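Local coordinates for protein afamin (Homo sapiens, PDB 5OKL) that carries hydrophobic molecules in body fluids, binds vitamin E and keeps lipidated Wnt proteins soluble and active, at residues S136-F141 / T159-F164; N12-F17 / C256-S261; N149-A154 / Y198-C203; P69-Q74 / A98-C103. All coordinates share one frame; numbering follows the deposited sequence.

Contact 1. Residues S136-F141 / T159-F164; sequences SLLNHF and TVAVHF
The phenyl ring of Phe141 projects from helix 136-148 and lies flat against that of Phe164 on helix 154-169. The two make an offset stack, with centroids 3.9 Å apart and planes 12° apart, and CE1 of Phe141 sits over the centre of the Phe164 ring. Phe141 fills a notch with three walls. Phe164 covers one face with its ring and its CB, which stands 4.0 Å from the Phe141 centroid as a CH-pi contact; Val160 CG1 closes the edge, 3.9 Å from Phe141 CZ; and the small Ala161 lets the ring sink toward the backbone, its CA 3.7 Å from Phe141 CE2. Both rings reach this position with CG anti to the backbone N (chi1 178° in Phe141). Helices 136-148 and 154-169 follow each other in the all-helical first albumin domain, joined by a short loop, and the two segments run at 132°. A leucine in place of Phe141 would probably leave the Phe164 face without its stacking partner and open a gap beside Val160. One turn earlier Leu138 is a shallower bump, its CG 4.4 Å from Ala161 CB; Leu138 also packs on Tyr24 of helix 22-33.

Contact 2. Residues N12-F17 / C256-S261; sequences NSTQKF and CIRDTS
Thr14 overlaps Ser261 through its methyl, CG2 lying 3.3 Å from Ser261 CB, tighter than carbons usually pack. The methyl is carried beside the backbone N while OG1 turns between N and the carbonyl carbon, where it hydrogen-bonds the carbonyl of Phe11. Ser261 in turn directs its own hydroxyl back along its helix: OG bonds to Ile257 O at 3.2 Å, so that this carbonyl serves both OG and the backbone N of Ser261, which come from opposite faces of its plane. A turn further along helix 12-20, the Phe17 ring crosses Ile257 at about a right angle, with Phe17 CD2 4.2 Å from Ile257 CG2; Leu158 and Pro287 also pack on Phe17.

The polar link is made by two partly exposed side chains. Arg258 runs out extended from CG to NE, alongside Gln15, and its NH2 donates to Gln15 OE1 at 3.0 Å (N-H...O 151°). The oxygen sits at the guanidinium edge and the donor lies in the carbonyl plane, although the amide and guanidinium planes are turned 46° apart. Gln15 bends at chi2 to bring its amide there. Arg258 NE is buried without a partner in the model. An alanine at Arg258 would probably leave Gln15 OE1 without this donor and its amide freer to turn. The two segments run nearly antiparallel, at 149°, and form an interdomain helix-helix interface of the albumin fold: the N-terminal helix of the first domain lies against helix 253-269 of the second, which lies within the region that forms the pocket for hydrophobic ligands.

Contact 3. Residues N149-A154 / Y198-C203; sequences NPFVFA and YQKHVC
This is a buried loop-to-helix contact between albumin domains: the loop that joins helices 136-148 and 154-169 of the first domain rests on helix 186-209, in the ligand-pocket region of the second. Gln199 is its main polar and apolar anchor. It leaves the helix with CG anti to the carbonyl carbon (chi1 -68°) and runs extended, antiparallel to the Phe153 side chain, its amide stacked on the ring with planes only 5° apart. CG of Gln199 also stands over the face, 3.7 Å from the ring centroid, a CH-pi contact. Its OE1 accepts the backbone N-H of Phe153 at 3.0 Å, in a nearly straight bond (165°) whose donor lies above the carbonyl plane. Phe153 is the N-cap residue of helix 154-169, and the other amide atom, NE2, bonds Thr156 OG1 in the first turn; one side chain thus holds both loop end and helix start. Phe151 CB packs on Lys200 CG at 3.8 Å, while the ammonium of Lys200 continues to a salt bridge with Glu460. Cys203, disulfide-bonded to Cys249, makes a sulfur-aromatic contact at the Phe153 ring edge, SG in the ring plane and 3.7 Å from Phe153 CZ.

Contact 4. Residues P69-Q74 / A98-C103; sequences PNNVLQ and AQRRLC
With CG anti to the backbone N (chi1 172°) and a bend at chi3 (75°), Arg100 swings its guanidinium over the side of helix 69-78, where Gln74 CB covers one of its faces, 3.9 Å from Arg100 NE. Its NH2 comes within 2.9 Å of Asn71 O, but the angle is too poor for a hydrogen bond; the firm partner is Glu75, which pairs with NH1. Arg101 bends at chi3 too, in the other sense, and the oxygens of two amides lie against its aliphatic part. Asn71 OD1 lies 3.2 Å from Arg101 CD, and Gln74 OE1 lies 3.4 Å from Arg101 CG, the Gln74 chain crossing Arg101 at about a right angle. Asn70 ND2, bonded to Tyr33 OH, flanks CD and CG of the same arginine at 4.0 Å. The two segments, at 71° within the first albumin domain, thus meet through polar side chains, and Cys103 is tied to Cys92 close by. Gln74 OE1 is buried with no polar partner in the model and meets Arg101 at carbon atoms. Arg100 lays its guanidinium against the helix and pairs with Glu75 of that same helix, whereas Arg101 touches it chiefly with CG and CD and gives its charge to Glu250 of the second domain.

In the fold
Contacts 1 and 4 each join two helices of the first albumin domain, whereas contacts 2 and 3 tie that domain to the second. Contact 1 is buried and wholly apolar across its helices; contact 4, although also largely buried, is built of amides, one arginine stem and one guanidinium. Contact 3, its centre about 7 Å from that of the chain, combines aromatic packing with one hydrogen bond from a backbone N-H to a glutamine side-chain oxygen, while contact 2 is only partly buried and is held by one arginine-to-glutamine hydrogen bond. Helix 154-169 belongs to contact 1 and begins at the loop of contact 3. Contact 2 touches contact 3 through Cys256 and Phe153, and contact 4 through Arg258 and Pro69.

Contact 1. Residues S136-F141 / T159-F164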
loop_
_atom_site.group_PDB
_atom_site.type_symbol
_atom_site.label_atom_id
_atom_site.label_comp_id
_atom_site.label_asym_id
_atom_site.label_seq_id
_atom_site.Cartn_x
_atom_site.Cartn_y
_atom_site.Cartn_z
ATOM N N SER A 136 0.337 13.361 -26.700
ATOM C CA SER A 136 -0.730 12.366 -26.544
ATOM C C SER A 136 -0.230 11.079 -25.890
ATOM O O SER A 136 -1.023 10.353 -25.290
ATOM C CB SER A 136 -1.410 12.054 -27.888
ATOM O OG SER A 136 -2.560 12.868 -28.061
ATOM N N LEU A 137 1.069 10.795 -26.012
ATOM C CA LEU A 137 1.685 9.639 -25.344
ATOM C C LEU A 137 1.539 9.741 -23.815
ATOM O O LEU A 137 1.098 8.786 -23.171
ATOM C CB LEU A 137 3.168 9.520 -25.724
ATOM C CG LEU A 137 3.970 8.356 -25.109
ATOM C CD1 LEU A 137 3.425 7.021 -25.591
ATOM C CD2 LEU A 137 5.460 8.479 -25.399
ATOM N N LEU A 138 1.898 10.898 -23.252
ATOM C CA LEU A 138 1.735 11.127 -21.808
ATOM C C LEU A 138 0.264 11.101 -21.380
ATOM O O LEU A 138 -0.074 10.443 -20.394
ATOM C CB LEU A 138 2.432 12.428 -21.361
ATOM C CG LEU A 138 3.819 12.170 -20.719
ATOM C CD1 LEU A 138 4.798 11.377 -21.587
ATOM C CD2 LEU A 138 4.450 13.481 -20.265
ATOM N N ASN A 139 -0.592 11.802 -22.118
ATOM C CA ASN A 139 -2.050 11.722 -21.905
ATOM C C ASN A 139 -2.530 10.272 -21.799
ATOM O O ASN A 139 -3.245 9.926 -20.862
ATOM C CB ASN A 139 -2.823 12.433 -23.029
ATOM C CG ASN A 139 -2.994 13.927 -22.782
ATOM O OD1 ASN A 139 -3.950 14.532 -23.275
ATOM N ND2 ASN A 139 -2.085 14.523 -22.014
ATOM N N HIS A 140 -2.110 9.433 -22.745
ATOM C CA HIS A 140 -2.551 8.032 -22.790
ATOM C C HIS A 140 -1.960 7.197 -21.662
ATOM O O HIS A 140 -2.667 6.447 -21.019
ATOM C CB HIS A 140 -2.251 7.390 -24.161
ATOM C CG HIS A 140 -3.369 7.542 -25.148
ATOM N ND1 HIS A 140 -3.418 8.567 -26.071
ATOM C CD2 HIS A 140 -4.499 6.816 -25.332
ATOM C CE1 HIS A 140 -4.518 8.453 -26.793
ATOM N NE2 HIS A 140 -5.192 7.401 -26.363
ATOM N N PHE A 141 -0.664 7.329 -21.427
ATOM C CA PHE A 141 -0.007 6.680 -20.285
ATOM C C PHE A 141 -0.711 7.017 -18.953
ATOM O O PHE A 141 -1.072 6.112 -18.188
ATOM C CB PHE A 141 1.467 7.071 -20.247
ATOM C CG PHE A 141 2.217 6.501 -19.078
ATOM C CD1 PHE A 141 2.590 5.156 -19.054
ATOM C CD2 PHE A 141 2.545 7.306 -17.997
ATOM C CE1 PHE A 141 3.287 4.637 -17.974
ATOM C CE2 PHE A 141 3.236 6.798 -16.907
ATOM C CZ PHE A 141 3.621 5.461 -16.893
ATOM N N THR A 159 5.305 12.407 -11.603
ATOM C CA THR A 159 6.734 12.059 -11.596
ATOM C C THR A 159 6.999 10.713 -12.302
ATOM O O THR A 159 8.017 10.551 -12.978
ATOM C CB THR A 159 7.295 12.025 -10.164
ATOM O OG1 THR A 159 7.178 13.339 -9.568
ATOM C CG2 THR A 159 8.747 11.596 -10.154
ATOM N N VAL A 160 6.099 9.744 -12.126
ATOM C CA VAL A 160 6.190 8.473 -12.864
ATOM C C VAL A 160 6.155 8.710 -14.389
ATOM O O VAL A 160 6.953 8.127 -15.132
ATOM C CB VAL A 160 5.092 7.478 -12.408
ATOM C CG1 VAL A 160 4.922 6.313 -13.370
ATOM C CG2 VAL A 160 5.403 6.958 -11.007
ATOM N N ALA A 161 5.249 9.581 -14.841
ATOM C CA ALA A 161 5.109 9.899 -16.276
ATOM C C ALA A 161 6.337 10.575 -16.879
ATOM O O ALA A 161 6.716 10.272 -18.004
ATOM C CB ALA A 161 3.868 10.743 -16.516
ATOM N N VAL A 162 6.960 11.479 -16.131
ATOM C CA VAL A 162 8.235 12.102 -16.538
ATOM C C VAL A 162 9.348 11.039 -16.677
ATOM O O VAL A 162 10.160 11.130 -17.586
ATOM C CB VAL A 162 8.660 13.231 -15.558
ATOM C CG1 VAL A 162 10.096 13.694 -15.806
ATOM C CG2 VAL A 162 7.700 14.413 -15.655
ATOM N N HIS A 163 9.385 10.054 -15.778
ATOM C CA HIS A 163 10.311 8.920 -15.892
ATOM C C HIS A 163 9.956 7.996 -17.079
ATOM O O HIS A 163 10.837 7.335 -17.643
ATOM C CB HIS A 163 10.367 8.080 -14.608
ATOM C CG HIS A 163 10.960 8.788 -13.434
ATOM N ND1 HIS A 163 11.851 9.832 -13.559
ATOM C CD2 HIS A 163 10.792 8.595 -12.105
ATOM C CE1 HIS A 163 12.208 10.251 -12.359
ATOM N NE2 HIS A 163 11.585 9.513 -11.459
ATOM N N PHE A 164 8.675 7.934 -17.434
ATOM C CA PHE A 164 8.234 7.178 -18.606
ATOM C C PHE A 164 8.616 7.864 -19.930
ATOM O O PHE A 164 9.045 7.203 -20.874
ATOM C CB PHE A 164 6.727 6.922 -18.544
ATOM C CG PHE A 164 6.269 5.754 -19.397
ATOM C CD1 PHE A 164 6.562 4.440 -19.023
ATOM C CD2 PHE A 164 5.524 5.967 -20.560
ATOM C CE1 PHE A 164 6.136 3.373 -19.796
ATOM C CE2 PHE A 164 5.090 4.898 -21.333
ATOM C CZ PHE A 164 5.394 3.600 -20.950
#

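Contact 2. Residues N12-F17 / C256-S261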
loop_
_atom_site.group_PDB
_atom_site.type_symbol
_atom_site.label_atom_id
_atom_site.label_comp_id
_atom_site.label_asym_id
_atom_site.label_seq_id
_atom_site.Cartn_x
_atom_site.Cartn_y
_atom_site.Cartn_z
ATOM N N ASN A 12 2.313 30.433 -5.269
ATOM C CA ASN A 12 2.285 30.914 -6.651
ATOM C C ASN A 12 3.032 30.044 -7.677
ATOM O O ASN A 12 2.558 29.937 -8.810
ATOM C CB ASN A 12 2.755 32.380 -6.750
ATOM C CG ASN A 12 1.700 33.388 -6.298
ATOM O OD1 ASN A 12 1.766 33.921 -5.193
ATOM N ND2 ASN A 12 0.739 33.671 -7.171
ATOM N N SER A 13 4.167 29.442 -7.323
ATOM C CA SER A 13 4.765 28.410 -8.193
ATOM C C SER A 13 3.831 27.198 -8.362
ATOM O O SER A 13 3.752 26.598 -9.455
ATOM C CB SER A 13 6.117 27.929 -7.673
ATOM O OG SER A 13 7.166 28.756 -8.131
ATOM N N THR A 14 3.122 26.858 -7.281
ATOM C CA THR A 14 2.222 25.696 -7.273
ATOM C C THR A 14 0.997 25.996 -8.126
ATOM O O THR A 14 0.508 25.129 -8.843
ATOM C CB THR A 14 1.782 25.238 -5.847
ATOM O OG1 THR A 14 0.645 25.985 -5.393
ATOM C CG2 THR A 14 2.905 25.350 -4.827
ATOM N N GLN A 15 0.515 27.230 -8.039
ATOM C CA GLN A 15 -0.592 27.713 -8.852
ATOM C C GLN A 15 -0.239 27.668 -10.344
ATOM O O GLN A 15 -1.052 27.223 -11.160
ATOM C CB GLN A 15 -0.973 29.139 -8.409
ATOM C CG GLN A 15 -2.157 29.757 -9.138
ATOM C CD GLN A 15 -3.376 28.864 -9.120
ATOM O OE1 GLN A 15 -3.798 28.396 -8.064
ATOM N NE2 GLN A 15 -3.942 28.617 -10.296
ATOM N N LYS A 16 0.975 28.109 -10.682
ATOM C CA LYS A 16 1.504 28.022 -12.052
ATOM C C LYS A 16 1.557 26.579 -12.529
ATOM O O LYS A 16 1.122 26.281 -13.650
ATOM C CB LYS A 16 2.908 28.635 -12.144
ATOM C CG LYS A 16 3.492 28.720 -13.554
ATOM C CD LYS A 16 3.092 30.003 -14.260
ATOM C CE LYS A 16 3.409 29.933 -15.747
ATOM N NZ LYS A 16 4.852 29.670 -16.021
ATOM N N PHE A 17 2.106 25.692 -11.692
ATOM C CA PHE A 17 2.224 24.272 -12.054
ATOM C C PHE A 17 0.863 23.638 -12.350
ATOM O O PHE A 17 0.730 22.891 -13.303
ATOM C CB PHE A 17 2.928 23.475 -10.956
ATOM C CG PHE A 17 3.076 22.016 -11.285
ATOM C CD1 PHE A 17 4.128 21.576 -12.081
ATOM C CD2 PHE A 17 2.142 21.082 -10.831
ATOM C CE1 PHE A 17 4.260 20.237 -12.402
ATOM C CE2 PHE A 17 2.276 19.735 -11.146
ATOM C CZ PHE A 17 3.339 19.315 -11.929
ATOM N N CYS A 256 -4.311 17.954 -3.320
ATOM C CA CYS A 256 -3.197 17.083 -3.020
ATOM C C CYS A 256 -1.880 17.674 -3.514
ATOM O O CYS A 256 -0.881 17.611 -2.801
ATOM C CB CYS A 256 -3.430 15.703 -3.637
ATOM S SG CYS A 256 -2.174 14.475 -3.240
ATOM N N ILE A 257 -1.874 18.237 -4.721
ATOM C CA ILE A 257 -0.706 18.975 -5.250
ATOM C C ILE A 257 -0.357 20.195 -4.387
ATOM O O ILE A 257 0.813 20.406 -4.078
ATOM C CB ILE A 257 -0.912 19.415 -6.735
ATOM C CG1 ILE A 257 -0.897 18.196 -7.662
ATOM C CG2 ILE A 257 0.161 20.413 -7.194
ATOM C CD1 ILE A 257 -1.505 18.463 -9.023
ATOM N N ARG A 258 -1.357 20.987 -3.996
ATOM C CA ARG A 258 -1.115 22.177 -3.156
ATOM C C ARG A 258 -0.576 21.795 -1.790
ATOM O O ARG A 258 0.438 22.323 -1.363
ATOM C CB ARG A 258 -2.384 23.005 -2.985
ATOM C CG ARG A 258 -2.745 23.804 -4.225
ATOM C CD ARG A 258 -4.089 24.498 -4.061
ATOM N NE ARG A 258 -4.350 25.386 -5.196
ATOM C CZ ARG A 258 -5.561 25.752 -5.615
ATOM N NH1 ARG A 258 -6.664 25.301 -5.005
ATOM N NH2 ARG A 258 -5.676 26.564 -6.657
ATOM N N ASP A 259 -1.254 20.869 -1.123
ATOM C CA ASP A 259 -0.855 20.441 0.212
ATOM C C ASP A 259 0.491 19.718 0.242
ATOM O O ASP A 259 1.210 19.839 1.225
ATOM C CB ASP A 259 -1.951 19.597 0.870
ATOM C CG ASP A 259 -3.217 20.390 1.158
ATOM O OD1 ASP A 259 -3.197 21.650 1.095
ATOM O OD2 ASP A 259 -4.243 19.738 1.463
ATOM N N THR A 260 0.838 18.997 -0.821
ATOM C CA THR A 260 2.166 18.370 -0.954
ATOM C C THR A 260 3.288 19.401 -1.119
ATOM O O THR A 260 4.298 19.320 -0.428
ATOM C CB THR A 260 2.200 17.344 -2.116
ATOM O OG1 THR A 260 1.191 16.352 -1.884
ATOM C CG2 THR A 260 3.560 16.643 -2.195
ATOM N N SER A 261 3.097 20.367 -2.016
ATOM C CA SER A 261 4.016 21.521 -2.164
ATOM C C SER A 261 4.265 22.238 -0.859
ATOM O O SER A 261 5.403 22.553 -0.544
ATOM C CB SER A 261 3.470 22.547 -3.152
ATOM O OG SER A 261 3.522 22.047 -4.464
#

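Contact 3. Residues N149-A154 / Y198-C203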
loop_
_atom_site.group_PDB
_atom_site.type_symbol
_atom_site.label_atom_id
_atom_site.label_comp_id
_atom_site.label_asym_id
_atom_site.label_seq_id
_atom_site.Cartn_x
_atom_site.Cartn_y
_atom_site.Cartn_z
ATOM N N ASN A 149 -4.781 2.334 -11.090
ATOM C CA ASN A 149 -4.228 2.699 -9.778
ATOM C C ASN A 149 -5.001 3.913 -9.268
ATOM O O ASN A 149 -4.505 5.052 -9.317
ATOM C CB ASN A 149 -2.753 3.032 -9.915
ATOM C CG ASN A 149 -1.934 1.848 -10.418
ATOM O OD1 ASN A 149 -1.515 1.006 -9.642
ATOM N ND2 ASN A 149 -1.687 1.806 -11.712
ATOM N N PRO A 150 -6.243 3.683 -8.795
ATOM C CA PRO A 150 -7.148 4.782 -8.514
ATOM C C PRO A 150 -6.844 5.571 -7.242
ATOM O O PRO A 150 -7.452 6.626 -7.049
ATOM C CB PRO A 150 -8.496 4.084 -8.393
ATOM C CG PRO A 150 -8.145 2.785 -7.799
ATOM C CD PRO A 150 -6.889 2.389 -8.522
ATOM N N PHE A 151 -5.951 5.064 -6.390
ATOM C CA PHE A 151 -5.622 5.728 -5.126
ATOM C C PHE A 151 -4.271 6.446 -5.095
ATOM O O PHE A 151 -4.035 7.247 -4.189
ATOM C CB PHE A 151 -5.686 4.720 -3.992
ATOM C CG PHE A 151 -7.025 4.059 -3.862
ATOM C CD1 PHE A 151 -8.105 4.773 -3.385
ATOM C CD2 PHE A 151 -7.203 2.719 -4.191
ATOM C CE1 PHE A 151 -9.348 4.192 -3.264
ATOM C CE2 PHE A 151 -8.443 2.116 -4.052
ATOM C CZ PHE A 151 -9.523 2.862 -3.594
ATOM N N VAL A 152 -3.387 6.164 -6.055
ATOM C CA VAL A 152 -2.056 6.784 -6.100
ATOM C C VAL A 152 -2.149 8.306 -6.236
ATOM O O VAL A 152 -2.949 8.839 -7.019
ATOM C CB VAL A 152 -1.158 6.181 -7.217
ATOM C CG1 VAL A 152 -1.737 6.402 -8.606
ATOM C CG2 VAL A 152 0.255 6.729 -7.146
ATOM N N PHE A 153 -1.327 8.998 -5.456
ATOM C CA PHE A 153 -1.415 10.463 -5.357
ATOM C C PHE A 153 -0.805 11.070 -6.609
ATOM O O PHE A 153 0.101 10.471 -7.192
ATOM C CB PHE A 153 -0.665 10.990 -4.110
ATOM C CG PHE A 153 -1.178 10.462 -2.781
ATOM C CD1 PHE A 153 -2.361 9.744 -2.665
ATOM C CD2 PHE A 153 -0.472 10.764 -1.612
ATOM C CE1 PHE A 153 -2.810 9.306 -1.427
ATOM C CE2 PHE A 153 -0.914 10.317 -0.371
ATOM C CZ PHE A 153 -2.080 9.585 -0.280
ATOM N N ALA A 154 -1.304 12.234 -7.008
ATOM C CA ALA A 154 -0.911 12.881 -8.270
ATOM C C ALA A 154 0.556 13.243 -8.422
ATOM O O ALA A 154 1.099 13.035 -9.506
ATOM C CB ALA A 154 -1.768 14.125 -8.547
ATOM N N TYR A 198 2.340 2.253 -0.107
ATOM C CA TYR A 198 2.400 3.015 1.140
ATOM C C TYR A 198 1.240 4.027 1.269
ATOM O O TYR A 198 0.676 4.183 2.342
ATOM C CB TYR A 198 3.749 3.731 1.346
ATOM C CG TYR A 198 4.075 3.796 2.820
ATOM C CD1 TYR A 198 3.563 4.810 3.631
ATOM C CD2 TYR A 198 4.846 2.788 3.426
ATOM C CE1 TYR A 198 3.840 4.848 5.000
ATOM C CE2 TYR A 198 5.123 2.808 4.787
ATOM C CZ TYR A 198 4.617 3.834 5.572
ATOM O OH TYR A 198 4.899 3.841 6.919
ATOM N N GLN A 199 0.892 4.692 0.178
ATOM C CA GLN A 199 -0.218 5.657 0.203
ATOM C C GLN A 199 -1.533 4.973 0.550
ATOM O O GLN A 199 -2.281 5.470 1.368
ATOM C CB GLN A 199 -0.314 6.417 -1.113
ATOM C CG GLN A 199 0.874 7.335 -1.322
ATOM C CD GLN A 199 1.084 7.718 -2.751
ATOM O OE1 GLN A 199 0.340 7.308 -3.633
ATOM N NE2 GLN A 199 2.115 8.515 -2.991
ATOM N N LYS A 200 -1.776 3.807 -0.036
ATOM C CA LYS A 200 -2.992 3.040 0.253
ATOM C C LYS A 200 -3.070 2.536 1.688
ATOM O O LYS A 200 -4.152 2.452 2.257
ATOM C CB LYS A 200 -3.106 1.845 -0.688
ATOM C CG LYS A 200 -3.577 2.211 -2.084
ATOM C CD LYS A 200 -3.891 0.956 -2.898
ATOM C CE LYS A 200 -2.653 0.281 -3.423
ATOM N NZ LYS A 200 -3.032 -0.767 -4.409
ATOM N N HIS A 201 -1.928 2.150 2.245
ATOM C CA HIS A 201 -1.835 1.721 3.639
ATOM C C HIS A 201 -2.185 2.877 4.594
ATOM O O HIS A 201 -2.938 2.720 5.546
ATOM C CB HIS A 201 -0.396 1.255 3.898
ATOM C CG HIS A 201 -0.186 0.609 5.217
ATOM N ND1 HIS A 201 -0.697 -0.628 5.497
ATOM C CD2 HIS A 201 0.531 0.979 6.300
ATOM C CE1 HIS A 201 -0.321 -1.000 6.706
ATOM N NE2 HIS A 201 0.428 -0.040 7.216
ATOM N N VAL A 202 -1.648 4.043 4.323
ATOM C CA VAL A 202 -1.949 5.198 5.158
ATOM C C VAL A 202 -3.418 5.626 4.979
ATOM O O VAL A 202 -4.115 5.853 5.979
ATOM C CB VAL A 202 -0.953 6.352 4.911
ATOM C CG1 VAL A 202 -1.334 7.592 5.725
ATOM C CG2 VAL A 202 0.464 5.893 5.275
ATOM N N CYS A 203 -3.913 5.682 3.738
ATOM C CA CYS A 203 -5.338 6.041 3.522
ATOM C C CYS A 203 -6.316 5.019 4.133
ATOM O O CYS A 203 -7.323 5.405 4.747
ATOM C CB CYS A 203 -5.656 6.269 2.056
ATOM S SG CYS A 203 -4.716 7.617 1.313
#

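Contact 4. Residues P69-Q74 / A98-C103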
loop_
_atom_site.group_PDB
_atom_site.type_symbol
_atom_site.label_atom_id
_atom_site.label_comp_id
_atom_site.label_asym_id
_atom_site.label_seq_id
_atom_site.Cartn_x
_atom_site.Cartn_y
_atom_site.Cartn_z
ATOM N N PRO A 69 -12.076 23.210 -6.530
ATOM C CA PRO A 69 -11.819 22.487 -7.796
ATOM C C PRO A 69 -12.315 21.032 -7.878
ATOM O O PRO A 69 -12.638 20.580 -8.975
ATOM C CB PRO A 69 -10.298 22.549 -7.931
ATOM C CG PRO A 69 -9.926 23.810 -7.221
ATOM C CD PRO A 69 -10.839 23.839 -6.021
ATOM N N ASN A 70 -12.402 20.319 -6.758
ATOM C CA ASN A 70 -12.932 18.943 -6.778
ATOM C C ASN A 70 -14.449 18.925 -6.962
ATOM O O ASN A 70 -14.984 18.065 -7.673
ATOM C CB ASN A 70 -12.548 18.163 -5.505
ATOM C CG ASN A 70 -12.537 16.649 -5.710
ATOM O OD1 ASN A 70 -12.273 16.159 -6.808
ATOM N ND2 ASN A 70 -12.797 15.902 -4.639
ATOM N N ASN A 71 -15.142 19.858 -6.316
ATOM C CA ASN A 71 -16.589 20.038 -6.521
ATOM C C ASN A 71 -16.925 20.424 -7.969
ATOM O O ASN A 71 -17.944 19.959 -8.504
ATOM C CB ASN A 71 -17.164 21.067 -5.537
ATOM C CG ASN A 71 -17.246 20.536 -4.106
ATOM O OD1 ASN A 71 -17.359 19.329 -3.874
ATOM N ND2 ASN A 71 -17.185 21.442 -3.139
ATOM N N VAL A 72 -16.067 21.236 -8.598
ATOM C CA VAL A 72 -16.282 21.666 -9.982
ATOM C C VAL A 72 -16.064 20.488 -10.920
ATOM O O VAL A 72 -16.889 20.216 -11.792
ATOM C CB VAL A 72 -15.371 22.859 -10.391
ATOM C CG1 VAL A 72 -15.505 23.176 -11.887
ATOM C CG2 VAL A 72 -15.713 24.104 -9.582
ATOM N N LEU A 73 -14.957 19.788 -10.723
ATOM C CA LEU A 73 -14.635 18.603 -11.522
ATOM C C LEU A 73 -15.741 17.560 -11.445
ATOM O O LEU A 73 -16.155 17.008 -12.464
ATOM C CB LEU A 73 -13.296 18.007 -11.064
ATOM C CG LEU A 73 -12.707 16.938 -11.992
ATOM C CD1 LEU A 73 -11.266 17.259 -12.364
ATOM C CD2 LEU A 73 -12.822 15.554 -11.369
ATOM N N GLN A 74 -16.233 17.317 -10.233
ATOM C CA GLN A 74 -17.280 16.317 -10.002
ATOM C C GLN A 74 -18.650 16.737 -10.541
ATOM O O GLN A 74 -19.426 15.867 -10.950
ATOM C CB GLN A 74 -17.349 15.921 -8.519
ATOM C CG GLN A 74 -16.214 14.969 -8.137
ATOM C CD GLN A 74 -16.133 14.644 -6.658
ATOM O OE1 GLN A 74 -17.045 14.931 -5.871
ATOM N NE2 GLN A 74 -15.028 14.015 -6.270
ATOM N N ALA A 98 -20.305 17.420 0.475
ATOM C CA ALA A 98 -19.434 16.476 1.170
ATOM C C ALA A 98 -19.910 15.034 0.967
ATOM O O ALA A 98 -19.098 14.133 0.797
ATOM C CB ALA A 98 -19.382 16.799 2.664
ATOM N N GLN A 99 -21.223 14.827 0.991
ATOM C CA GLN A 99 -21.794 13.503 0.756
ATOM C C GLN A 99 -21.524 13.011 -0.681
ATOM O O GLN A 99 -21.360 11.808 -0.885
ATOM C CB GLN A 99 -23.295 13.478 1.075
ATOM C CG GLN A 99 -23.627 13.723 2.541
ATOM C CD GLN A 99 -25.128 13.707 2.849
ATOM O OE1 GLN A 99 -25.971 13.967 1.983
ATOM N NE2 GLN A 99 -25.468 13.420 4.106
ATOM N N ARG A 100 -21.451 13.926 -1.658
ATOM C CA ARG A 100 -21.119 13.549 -3.038
ATOM C C ARG A 100 -19.655 13.185 -3.139
ATOM O O ARG A 100 -19.306 12.190 -3.791
ATOM C CB ARG A 100 -21.412 14.660 -4.051
ATOM C CG ARG A 100 -20.890 14.344 -5.454
ATOM C CD ARG A 100 -21.309 15.349 -6.513
ATOM N NE ARG A 100 -20.593 16.615 -6.457
ATOM C CZ ARG A 100 -20.934 17.708 -7.151
ATOM N NH1 ARG A 100 -22.000 17.691 -7.964
ATOM N NH2 ARG A 100 -20.204 18.818 -7.046
ATOM N N ARG A 101 -18.807 14.020 -2.536
ATOM C CA ARG A 101 -17.370 13.779 -2.516
ATOM C C ARG A 101 -17.057 12.419 -1.886
ATOM O O ARG A 101 -16.233 11.675 -2.404
ATOM C CB ARG A 101 -16.628 14.931 -1.810
ATOM C CG ARG A 101 -16.303 16.072 -2.768
ATOM C CD ARG A 101 -15.584 17.256 -2.135
ATOM N NE ARG A 101 -16.254 17.769 -0.942
ATOM C CZ ARG A 101 -15.766 17.729 0.305
ATOM N NH1 ARG A 101 -14.569 17.193 0.565
ATOM N NH2 ARG A 101 -16.468 18.256 1.299
ATOM N N LEU A 102 -17.760 12.099 -0.805
ATOM C CA LEU A 102 -17.611 10.841 -0.106
ATOM C C LEU A 102 -18.091 9.670 -0.969
ATOM O O LEU A 102 -17.417 8.629 -1.018
ATOM C CB LEU A 102 -18.367 10.873 1.229
ATOM C CG LEU A 102 -18.101 9.724 2.205
ATOM C CD1 LEU A 102 -16.705 9.846 2.812
ATOM C CD2 LEU A 102 -19.168 9.646 3.290
ATOM N N CYS A 103 -19.226 9.838 -1.656
ATOM C CA CYS A 103 -19.727 8.813 -2.571
ATOM C C CYS A 103 -18.743 8.512 -3.700
ATOM O O CYS A 103 -18.565 7.352 -4.062
ATOM C CB CYS A 103 -21.079 9.213 -3.177
ATOM S SG CYS A 103 -21.882 7.890 -4.128
#